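Local coordinates for Alr3699 protein (Nostoc sp., PDB 4XSO) that belongs to the GT-B clan of glycosyltransferases, proteins built from two Rossmann-like domains, each with a parallel beta-sheet packed between helices, at residues G210-L215 / I238-A243; L224-A229 / G334-L339; V286-T291 / V310-A315. All blocks are in the same frame, centred on the assembly; numbering follows the deposited sequence.

Overall arrangement
All three contacts lie in the domain built on the six-stranded parallel sheet, and together they join its strands to each other and to the helices on one face. Interactions 1 and 3 are strand pairings within that sheet, their centres about 13 Å apart; strand 207-212 of interaction 1 is the sheet neighbour of strand 285-287 of interaction 3. Interaction 2 packs helix 221-228 against helix 336-348, its centre about 16 Å from that of interaction 1 and about 11 Å from that of interaction 3. Along the chain, interaction 1 closes before interaction 3 opens, while interaction 2 brings residues more than 100 positions apart together within the same domain.

Interaction 1: G210-L215 / I238-A243; sequences GHFSRL and ILVGDA
Val240 O is held at the end of the parallel pairing by Ser213 N, in a 2.8 Å hydrogen bond, nearly straight (169° at the hydrogen), and Phe212 CA adds a CA-H...O contact to the same oxygen. Upstream, Ile238 O takes the N-H of His211 at 2.9 Å, while His211 O receives that of Val240. Beyond the strands, Leu215 N reaches Asp242 O, at 3.0 Å, with the donor tilted 32° from the carbonyl plane. Leu215 CG lies 3.7 Å from Asp242 O, and CD1 sits loosely beside Ala243. Between these bonds Ser213 O lies 3.1 Å from Gly241 CA, an approach possible because glycine has no side chain.

On one face, Phe212 lays ring atom CD2 3.7 Å from Val240 CB, the two side chains running alongside each other. CG anti to the carbonyl carbon (chi1 -65°) brings the ring back over the sheet, where CZ touches Ile238 CD1 loosely. On the other face His211 CB meets Leu239 CD2 at 3.8 Å, while its NE2 is hydrogen-bonded to Thr289 OG1. Backbone bonds thus fix the register into the loops, while side chains pack beneath helix 221-228 (His211 face) and helix 276-282 (Phe212 face).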
loop_
_atom_site.group_PDB
_atom_site.type_symbol
_atom_site.label_atom_id
_atom_site.label_comp_id
_atom_site.label_asym_id
_atom_site.label_seq_id
_atom_site.Cartn_x
_atom_site.Cartn_y
_atom_site.Cartn_z
ATOM N N GLY A 210 -11.960 -26.512 36.767
ATOM C CA GLY A 210 -10.805 -26.341 35.899
ATOM C C GLY A 210 -10.869 -24.994 35.204
ATOM O O GLY A 210 -11.944 -24.544 34.760
ATOM N N HIS A 211 -9.707 -24.364 35.068
ATOM C CA HIS A 211 -9.589 -23.137 34.355
ATOM C C HIS A 211 -8.505 -23.359 33.315
ATOM O O HIS A 211 -7.384 -23.748 33.676
ATOM C CB HIS A 211 -9.165 -22.055 35.367
ATOM C CG HIS A 211 -9.289 -20.661 34.857
ATOM N ND1 HIS A 211 -8.424 -20.121 33.930
ATOM C CD2 HIS A 211 -10.198 -19.696 35.122
ATOM C CE1 HIS A 211 -8.796 -18.877 33.651
ATOM N NE2 HIS A 211 -9.884 -18.614 34.345
ATOM N N PHE A 212 -8.793 -23.148 32.059
ATOM C CA PHE A 212 -7.848 -23.561 30.983
ATOM C C PHE A 212 -7.459 -22.352 30.141
ATOM O O PHE A 212 -8.237 -21.905 29.337
ATOM C CB PHE A 212 -8.539 -24.546 30.066
ATOM C CG PHE A 212 -8.883 -25.804 30.755
ATOM C CD1 PHE A 212 -10.024 -25.896 31.475
ATOM C CD2 PHE A 212 -8.029 -26.850 30.726
ATOM C CE1 PHE A 212 -10.329 -27.021 32.152
ATOM C CE2 PHE A 212 -8.299 -27.991 31.433
ATOM C CZ PHE A 212 -9.472 -28.089 32.119
ATOM N N SER A 213 -6.282 -21.828 30.312
ATOM C CA SER A 213 -5.998 -20.510 29.760
ATOM C C SER A 213 -4.518 -20.235 30.029
ATOM O O SER A 213 -3.910 -20.932 30.831
ATOM C CB SER A 213 -7.020 -19.487 30.269
ATOM O OG SER A 213 -6.481 -18.202 30.385
ATOM N N ARG A 214 -3.952 -19.198 29.402
ATOM C CA ARG A 214 -2.659 -18.729 29.811
ATOM C C ARG A 214 -2.922 -17.830 31.043
ATOM O O ARG A 214 -4.012 -17.304 31.254
ATOM C CB ARG A 214 -1.965 -17.943 28.677
ATOM C CG ARG A 214 -2.767 -16.751 28.196
ATOM C CD ARG A 214 -2.187 -16.148 26.913
ATOM N NE ARG A 214 -3.128 -15.181 26.365
ATOM C CZ ARG A 214 -4.168 -15.479 25.587
ATOM N NH1 ARG A 214 -4.399 -16.736 25.193
ATOM N NH2 ARG A 214 -4.973 -14.497 25.182
ATOM N N LEU A 215 -1.933 -17.756 31.894
ATOM C CA LEU A 215 -2.038 -17.051 33.144
ATOM C C LEU A 215 -1.879 -15.578 32.817
ATOM O O LEU A 215 -0.758 -15.109 32.560
ATOM C CB LEU A 215 -0.943 -17.542 34.101
ATOM C CG LEU A 215 -0.980 -19.039 34.400
ATOM C CD1 LEU A 215 0.241 -19.417 35.248
ATOM C CD2 LEU A 215 -2.273 -19.432 35.099
ATOM N N ILE A 238 -7.959 -26.540 39.353
ATOM C CA ILE A 238 -6.791 -26.821 38.560
ATOM C C ILE A 238 -6.681 -25.724 37.575
ATOM O O ILE A 238 -7.666 -25.377 36.878
ATOM C CB ILE A 238 -6.792 -28.235 37.875
ATOM C CG1 ILE A 238 -7.960 -28.385 36.917
ATOM C CG2 ILE A 238 -6.866 -29.359 38.900
ATOM C CD1 ILE A 238 -7.810 -29.597 36.001
ATOM N N LEU A 239 -5.494 -25.125 37.532
ATOM C CA LEU A 239 -5.147 -24.068 36.570
ATOM C C LEU A 239 -4.219 -24.685 35.533
ATOM O O LEU A 239 -3.100 -25.150 35.849
ATOM C CB LEU A 239 -4.462 -22.870 37.230
ATOM C CG LEU A 239 -5.217 -22.328 38.459
ATOM C CD1 LEU A 239 -4.556 -21.034 38.894
ATOM C CD2 LEU A 239 -6.632 -22.029 38.189
ATOM N N VAL A 240 -4.695 -24.664 34.290
ATOM C CA VAL A 240 -3.997 -25.276 33.221
ATOM C C VAL A 240 -3.662 -24.195 32.257
ATOM O O VAL A 240 -4.523 -23.483 31.743
ATOM C CB VAL A 240 -4.865 -26.367 32.562
ATOM C CG1 VAL A 240 -4.080 -27.116 31.535
ATOM C CG2 VAL A 240 -5.364 -27.340 33.631
ATOM N N GLY A 241 -2.373 -24.058 32.057
ATOM C CA GLY A 241 -1.795 -23.132 31.132
ATOM C C GLY A 241 -0.475 -22.619 31.720
ATOM O O GLY A 241 -0.086 -22.862 32.902
ATOM N N ASP A 242 0.221 -21.892 30.890
ATOM C CA ASP A 242 1.528 -21.450 31.241
ATOM C C ASP A 242 1.500 -19.947 31.384
ATOM O O ASP A 242 0.535 -19.285 31.043
ATOM C CB ASP A 242 2.605 -21.983 30.257
ATOM C CG ASP A 242 2.323 -21.632 28.829
ATOM O OD1 ASP A 242 1.171 -21.323 28.503
ATOM O OD2 ASP A 242 3.254 -21.682 28.015
ATOM N N ALA A 243 2.591 -19.466 31.946
ATOM C CA ALA A 243 2.880 -18.075 32.165
ATOM C C ALA A 243 3.617 -17.605 30.934
ATOM O O ALA A 243 4.248 -18.394 30.216
ATOM C CB ALA A 243 3.792 -17.969 33.386
#

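Interaction 2: L224-A229 / G334-L339; sequences LIDALA and GESQEL
Ser336, in the first turn of helix 336-348, meets Asp226 and Ala227 on helix 221-228. Its OG sits between its own backbone N and carbonyl carbon (chi1 63°), which sets the hydroxyl alongside the aliphatic part of Asp226, 3.5 Å from CB. Ser336 CB shares this approach, lying 3.6 Å from Asp226 CB and equally near Ala227 N. The meeting is thus one of contact surfaces: no hydrogen bond joins the two segments, and the carboxylate of Asp226 is engaged elsewhere, its OD1 accepting from Gln257 NE2. The carbonyl of Ser336 comes close as well: Ser336 O lies 3.2 Å from Ala227 CB. Such a short distance shows how tightly the backbones are drawn together, and is consistent with the small side chain of Ala227; the CA atoms of Ala227 and Ser336 are only 4.7 Å apart.

One turn further on, Leu339 carries the apolar half of the contact. With CG anti to the backbone N (chi1 171°), its branch point CG stands 3.8 Å from Ala227 CB. CD2 goes deeper, reaching 3.8 Å from Leu224 CA and also touching the Ala227 methyl. The CB of Leu224 points away, but CD1 turns to within 4.2 Å of Leu339 CD2. Ser336 therefore meets Asp226 and Ala227, and Leu339 meets Ala227 and Leu224, with Ala227 shared between them.

This is helix-to-helix packing on one face of the Rossmann-like domain's parallel sheet, which lies beneath the pair: Leu224 rests on strands 207-212 and 235-240, whereas Leu339 reaches Val311 of strand 310-313 and the loop residue Thr289. Helix 248-260 flanks helix 221-228 through Ile225.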
loop_
_atom_site.group_PDB
_atom_site.type_symbol
_atom_site.label_atom_id
_atom_site.label_comp_id
_atom_site.label_asym_id
_atom_site.label_seq_id
_atom_site.Cartn_x
_atom_site.Cartn_y
_atom_site.Cartn_z
ATOM N N LEU A 224 -11.515 -16.818 40.011
ATOM C CA LEU A 224 -11.761 -18.181 40.452
ATOM C C LEU A 224 -11.188 -18.404 41.865
ATOM O O LEU A 224 -11.818 -19.039 42.700
ATOM C CB LEU A 224 -11.223 -19.219 39.425
ATOM C CG LEU A 224 -11.319 -20.697 39.847
ATOM C CD1 LEU A 224 -12.767 -21.082 40.043
ATOM C CD2 LEU A 224 -10.688 -21.589 38.764
ATOM N N ILE A 225 -9.963 -17.944 42.088
ATOM C CA ILE A 225 -9.295 -18.076 43.389
ATOM C C ILE A 225 -10.116 -17.353 44.502
ATOM O O ILE A 225 -10.428 -18.004 45.486
ATOM C CB ILE A 225 -7.818 -17.629 43.293
ATOM C CG1 ILE A 225 -7.070 -18.586 42.344
ATOM C CG2 ILE A 225 -7.179 -17.640 44.668
ATOM C CD1 ILE A 225 -5.830 -17.987 41.746
ATOM N N ASP A 226 -10.569 -16.100 44.287
ATOM C CA ASP A 226 -11.448 -15.450 45.286
ATOM C C ASP A 226 -12.735 -16.250 45.512
ATOM O O ASP A 226 -13.139 -16.497 46.637
ATOM C CB ASP A 226 -11.831 -14.058 44.857
ATOM C CG ASP A 226 -10.729 -13.043 45.037
ATOM O OD1 ASP A 226 -9.843 -13.293 45.846
ATOM O OD2 ASP A 226 -10.750 -11.987 44.335
ATOM N N ALA A 227 -13.349 -16.758 44.442
ATOM C CA ALA A 227 -14.529 -17.590 44.640
ATOM C C ALA A 227 -14.211 -18.879 45.419
ATOM O O ALA A 227 -15.040 -19.361 46.180
ATOM C CB ALA A 227 -15.175 -17.941 43.303
ATOM N N LEU A 228 -13.034 -19.469 45.239
ATOM C CA LEU A 228 -12.717 -20.710 45.947
ATOM C C LEU A 228 -12.758 -20.483 47.464
ATOM O O LEU A 228 -13.220 -21.323 48.217
ATOM C CB LEU A 228 -11.325 -21.209 45.532
ATOM C CG LEU A 228 -11.216 -22.709 45.281
ATOM C CD1 LEU A 228 -12.332 -23.167 44.365
ATOM C CD2 LEU A 228 -9.864 -23.070 44.665
ATOM N N ALA A 229 -12.321 -19.304 47.873
ATOM C CA ALA A 229 -12.367 -18.885 49.268
ATOM C C ALA A 229 -13.763 -19.010 49.829
ATOM O O ALA A 229 -13.909 -19.109 51.037
ATOM C CB ALA A 229 -11.859 -17.460 49.399
ATOM N N GLY A 334 -15.914 -10.389 36.669
ATOM C CA GLY A 334 -15.204 -9.825 37.801
ATOM C C GLY A 334 -15.831 -10.082 39.163
ATOM O O GLY A 334 -15.251 -9.674 40.156
ATOM N N GLU A 335 -17.018 -10.721 39.219
ATOM C CA GLU A 335 -17.731 -10.956 40.493
ATOM C C GLU A 335 -17.577 -12.395 41.053
ATOM O O GLU A 335 -18.279 -13.340 40.650
ATOM C CB GLU A 335 -19.201 -10.595 40.342
ATOM C CG GLU A 335 -19.419 -9.302 39.576
ATOM C CD GLU A 335 -19.168 -8.034 40.396
ATOM O OE1 GLU A 335 -18.106 -7.928 41.043
ATOM O OE2 GLU A 335 -20.047 -7.132 40.367
ATOM N N SER A 336 -16.714 -12.541 42.037
ATOM C CA SER A 336 -16.355 -13.838 42.542
ATOM C C SER A 336 -17.435 -14.474 43.348
ATOM O O SER A 336 -17.509 -15.727 43.407
ATOM C CB SER A 336 -15.027 -13.788 43.326
ATOM O OG SER A 336 -15.117 -12.958 44.476
ATOM N N GLN A 337 -18.309 -13.680 43.964
ATOM C CA GLN A 337 -19.339 -14.315 44.780
ATOM C C GLN A 337 -20.409 -14.988 43.910
ATOM O O GLN A 337 -20.963 -16.036 44.271
ATOM C CB GLN A 337 -19.988 -13.356 45.801
ATOM C CG GLN A 337 -21.056 -14.080 46.640
ATOM C CD GLN A 337 -20.452 -15.002 47.692
ATOM O OE1 GLN A 337 -19.633 -14.554 48.492
ATOM N NE2 GLN A 337 -20.856 -16.303 47.703
ATOM N N GLU A 338 -20.725 -14.384 42.784
ATOM C CA GLU A 338 -21.684 -14.976 41.865
ATOM C C GLU A 338 -21.102 -16.301 41.300
ATOM O O GLU A 338 -21.823 -17.342 41.173
ATOM C CB GLU A 338 -22.029 -13.954 40.799
ATOM C CG GLU A 338 -23.144 -14.337 39.847
ATOM C CD GLU A 338 -23.458 -13.223 38.840
ATOM O OE1 GLU A 338 -22.956 -12.061 38.959
ATOM O OE2 GLU A 338 -24.237 -13.520 37.930
ATOM N N LEU A 339 -19.796 -16.303 41.055
ATOM C CA LEU A 339 -19.119 -17.538 40.555
ATOM C C LEU A 339 -19.206 -18.626 41.627
ATOM O O LEU A 339 -19.474 -19.787 41.330
ATOM C CB LEU A 339 -17.657 -17.225 40.177
ATOM C CG LEU A 339 -16.743 -18.412 39.846
ATOM C CD1 LEU A 339 -17.362 -19.274 38.730
ATOM C CD2 LEU A 339 -15.387 -17.873 39.427
#

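Interaction 3: V286-T291 / V310-A315; sequences VAHTST and VVAAKA
The pairing of strands 285-287 and 310-313 belongs to a right-handed beta-alpha-beta crossover of the Rossmann-like sheet, in which helix 298-305 connects two neighbouring parallel strands. Val311 bonds through both its N and its O: the N donates to Val286 O at 3.0 Å, and the O accepts from His288 N at 2.8 Å in an almost linear bond (177° at the hydrogen). CA-H...O contacts from Val310 to Val286 O and from Ala287 to Val311 O fill in the ladder.

A parallel ladder would next send Ala313 N to His288 O, but the angle there is poor. Instead the N-H points at the edge of the His288 ring, lying in its plane, and makes a weak 3.4 Å hydrogen bond to ND1. This is possible because CG stands anti to the backbone N (chi1 171°), swinging the imidazole across to the neighbouring strand, where ND1 also lies 3.7 Å from Ala312 CB. The far ring nitrogen, NE2, is hydrogen-bonded to Glu294 OE1; this is the firmer hold, the weak ND1 bond adds to it, and together they probably restrict the ring's rotation. Glu294 also binds Ser290 OG through its other oxygen, and Ser290 N sits above one ring face, offset toward the rim. Past the ring, Ala313 CB tucks to within 3.2 Å of Ser290 O.

On the face bearing Ala287 and Val311, Ala287 CB packs 3.7 Å from Val311 CG1, and helix 336-348 lies over Val311 through Ile342. Helix 298-305 covers the opposite face, touching Val286, Val310 and Ala312, while strands 207-212 and 329-331 flank the pair within the sheet.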
loop_
_atom_site.group_PDB
_atom_site.type_symbol
_atom_site.label_atom_id
_atom_site.label_comp_id
_atom_site.label_asym_id
_atom_site.label_seq_id
_atom_site.Cartn_x
_atom_site.Cartn_y
_atom_site.Cartn_z
ATOM N N VAL A 286 -16.084 -26.522 34.498
ATOM C CA VAL A 286 -15.080 -25.767 33.782
ATOM C C VAL A 286 -15.465 -24.309 33.973
ATOM O O VAL A 286 -16.611 -23.959 33.729
ATOM C CB VAL A 286 -15.036 -26.152 32.317
ATOM C CG1 VAL A 286 -14.061 -25.254 31.583
ATOM C CG2 VAL A 286 -14.585 -27.608 32.225
ATOM N N ALA A 287 -14.532 -23.486 34.445
ATOM C CA ALA A 287 -14.747 -22.066 34.555
ATOM C C ALA A 287 -13.990 -21.222 33.606
ATOM O O ALA A 287 -12.759 -21.205 33.586
ATOM C CB ALA A 287 -14.412 -21.595 36.004
ATOM N N HIS A 288 -14.740 -20.373 32.934
ATOM C CA HIS A 288 -14.206 -19.294 32.119
ATOM C C HIS A 288 -14.498 -18.024 32.920
ATOM O O HIS A 288 -15.652 -17.792 33.276
ATOM C CB HIS A 288 -14.951 -19.287 30.782
ATOM C CG HIS A 288 -14.659 -18.096 29.941
ATOM N ND1 HIS A 288 -15.401 -16.935 30.014
ATOM C CD2 HIS A 288 -13.700 -17.871 29.015
ATOM C CE1 HIS A 288 -14.899 -16.037 29.191
ATOM N NE2 HIS A 288 -13.856 -16.577 28.583
ATOM N N THR A 289 -13.478 -17.235 33.246
ATOM C CA THR A 289 -13.691 -16.080 34.142
ATOM C C THR A 289 -12.937 -14.857 33.640
ATOM O O THR A 289 -12.416 -14.105 34.450
ATOM C CB THR A 289 -13.184 -16.391 35.541
ATOM O OG1 THR A 289 -11.758 -16.594 35.503
ATOM C CG2 THR A 289 -13.871 -17.644 36.057
ATOM N N SER A 290 -12.830 -14.714 32.312
ATOM C CA SER A 290 -12.194 -13.543 31.694
ATOM C C SER A 290 -12.899 -12.217 32.070
ATOM O O SER A 290 -14.131 -12.128 32.141
ATOM C CB SER A 290 -12.177 -13.699 30.189
ATOM O OG SER A 290 -11.371 -14.806 29.829
ATOM N N THR A 291 -12.097 -11.190 32.284
ATOM C CA THR A 291 -12.581 -9.907 32.827
ATOM C C THR A 291 -12.684 -8.894 31.744
ATOM O O THR A 291 -12.965 -7.773 32.003
ATOM C CB THR A 291 -11.656 -9.374 33.920
ATOM O OG1 THR A 291 -10.310 -9.327 33.424
ATOM C CG2 THR A 291 -11.704 -10.272 35.116
ATOM N N VAL A 310 -20.355 -25.795 32.393
ATOM C CA VAL A 310 -19.478 -24.703 32.157
ATOM C C VAL A 310 -20.079 -23.415 32.716
ATOM O O VAL A 310 -21.286 -23.139 32.548
ATOM C CB VAL A 310 -19.124 -24.566 30.677
ATOM C CG1 VAL A 310 -20.342 -24.149 29.843
ATOM C CG2 VAL A 310 -18.018 -23.549 30.490
ATOM N N VAL A 311 -19.235 -22.605 33.344
ATOM C CA VAL A 311 -19.628 -21.312 33.845
ATOM C C VAL A 311 -18.744 -20.347 33.131
ATOM O O VAL A 311 -17.576 -20.588 33.021
ATOM C CB VAL A 311 -19.474 -21.176 35.420
ATOM C CG1 VAL A 311 -18.125 -21.516 35.926
ATOM C CG2 VAL A 311 -19.835 -19.746 35.867
ATOM N N ALA A 312 -19.317 -19.283 32.594
ATOM C CA ALA A 312 -18.586 -18.259 31.883
ATOM C C ALA A 312 -18.925 -16.856 32.299
ATOM O O ALA A 312 -19.975 -16.582 32.869
ATOM C CB ALA A 312 -18.829 -18.372 30.380
ATOM N N ALA A 313 -18.048 -15.947 31.923
ATOM C CA ALA A 313 -18.258 -14.542 32.257
ATOM C C ALA A 313 -19.208 -13.990 31.205
ATOM O O ALA A 313 -19.048 -14.293 30.023
ATOM C CB ALA A 313 -16.914 -13.797 32.289
ATOM N N LYS A 314 -20.256 -13.290 31.638
ATOM C CA LYS A 314 -21.286 -12.758 30.768
ATOM C C LYS A 314 -20.847 -11.475 30.048
ATOM O O LYS A 314 -21.196 -10.345 30.464
ATOM C CB LYS A 314 -22.548 -12.510 31.567
ATOM C CG LYS A 314 -23.764 -12.276 30.715
ATOM C CD LYS A 314 -25.041 -11.989 31.505
ATOM C CE LYS A 314 -26.103 -11.384 30.577
ATOM N NZ LYS A 314 -27.432 -12.040 30.721
ATOM N N ALA A 315 -20.079 -11.680 28.980
ATOM C CA ALA A 315 -19.559 -10.639 28.094
ATOM C C ALA A 315 -19.129 -11.223 26.719
ATOM O O ALA A 315 -18.821 -12.441 26.595
ATOM C CB ALA A 315 -18.380 -9.937 28.750
#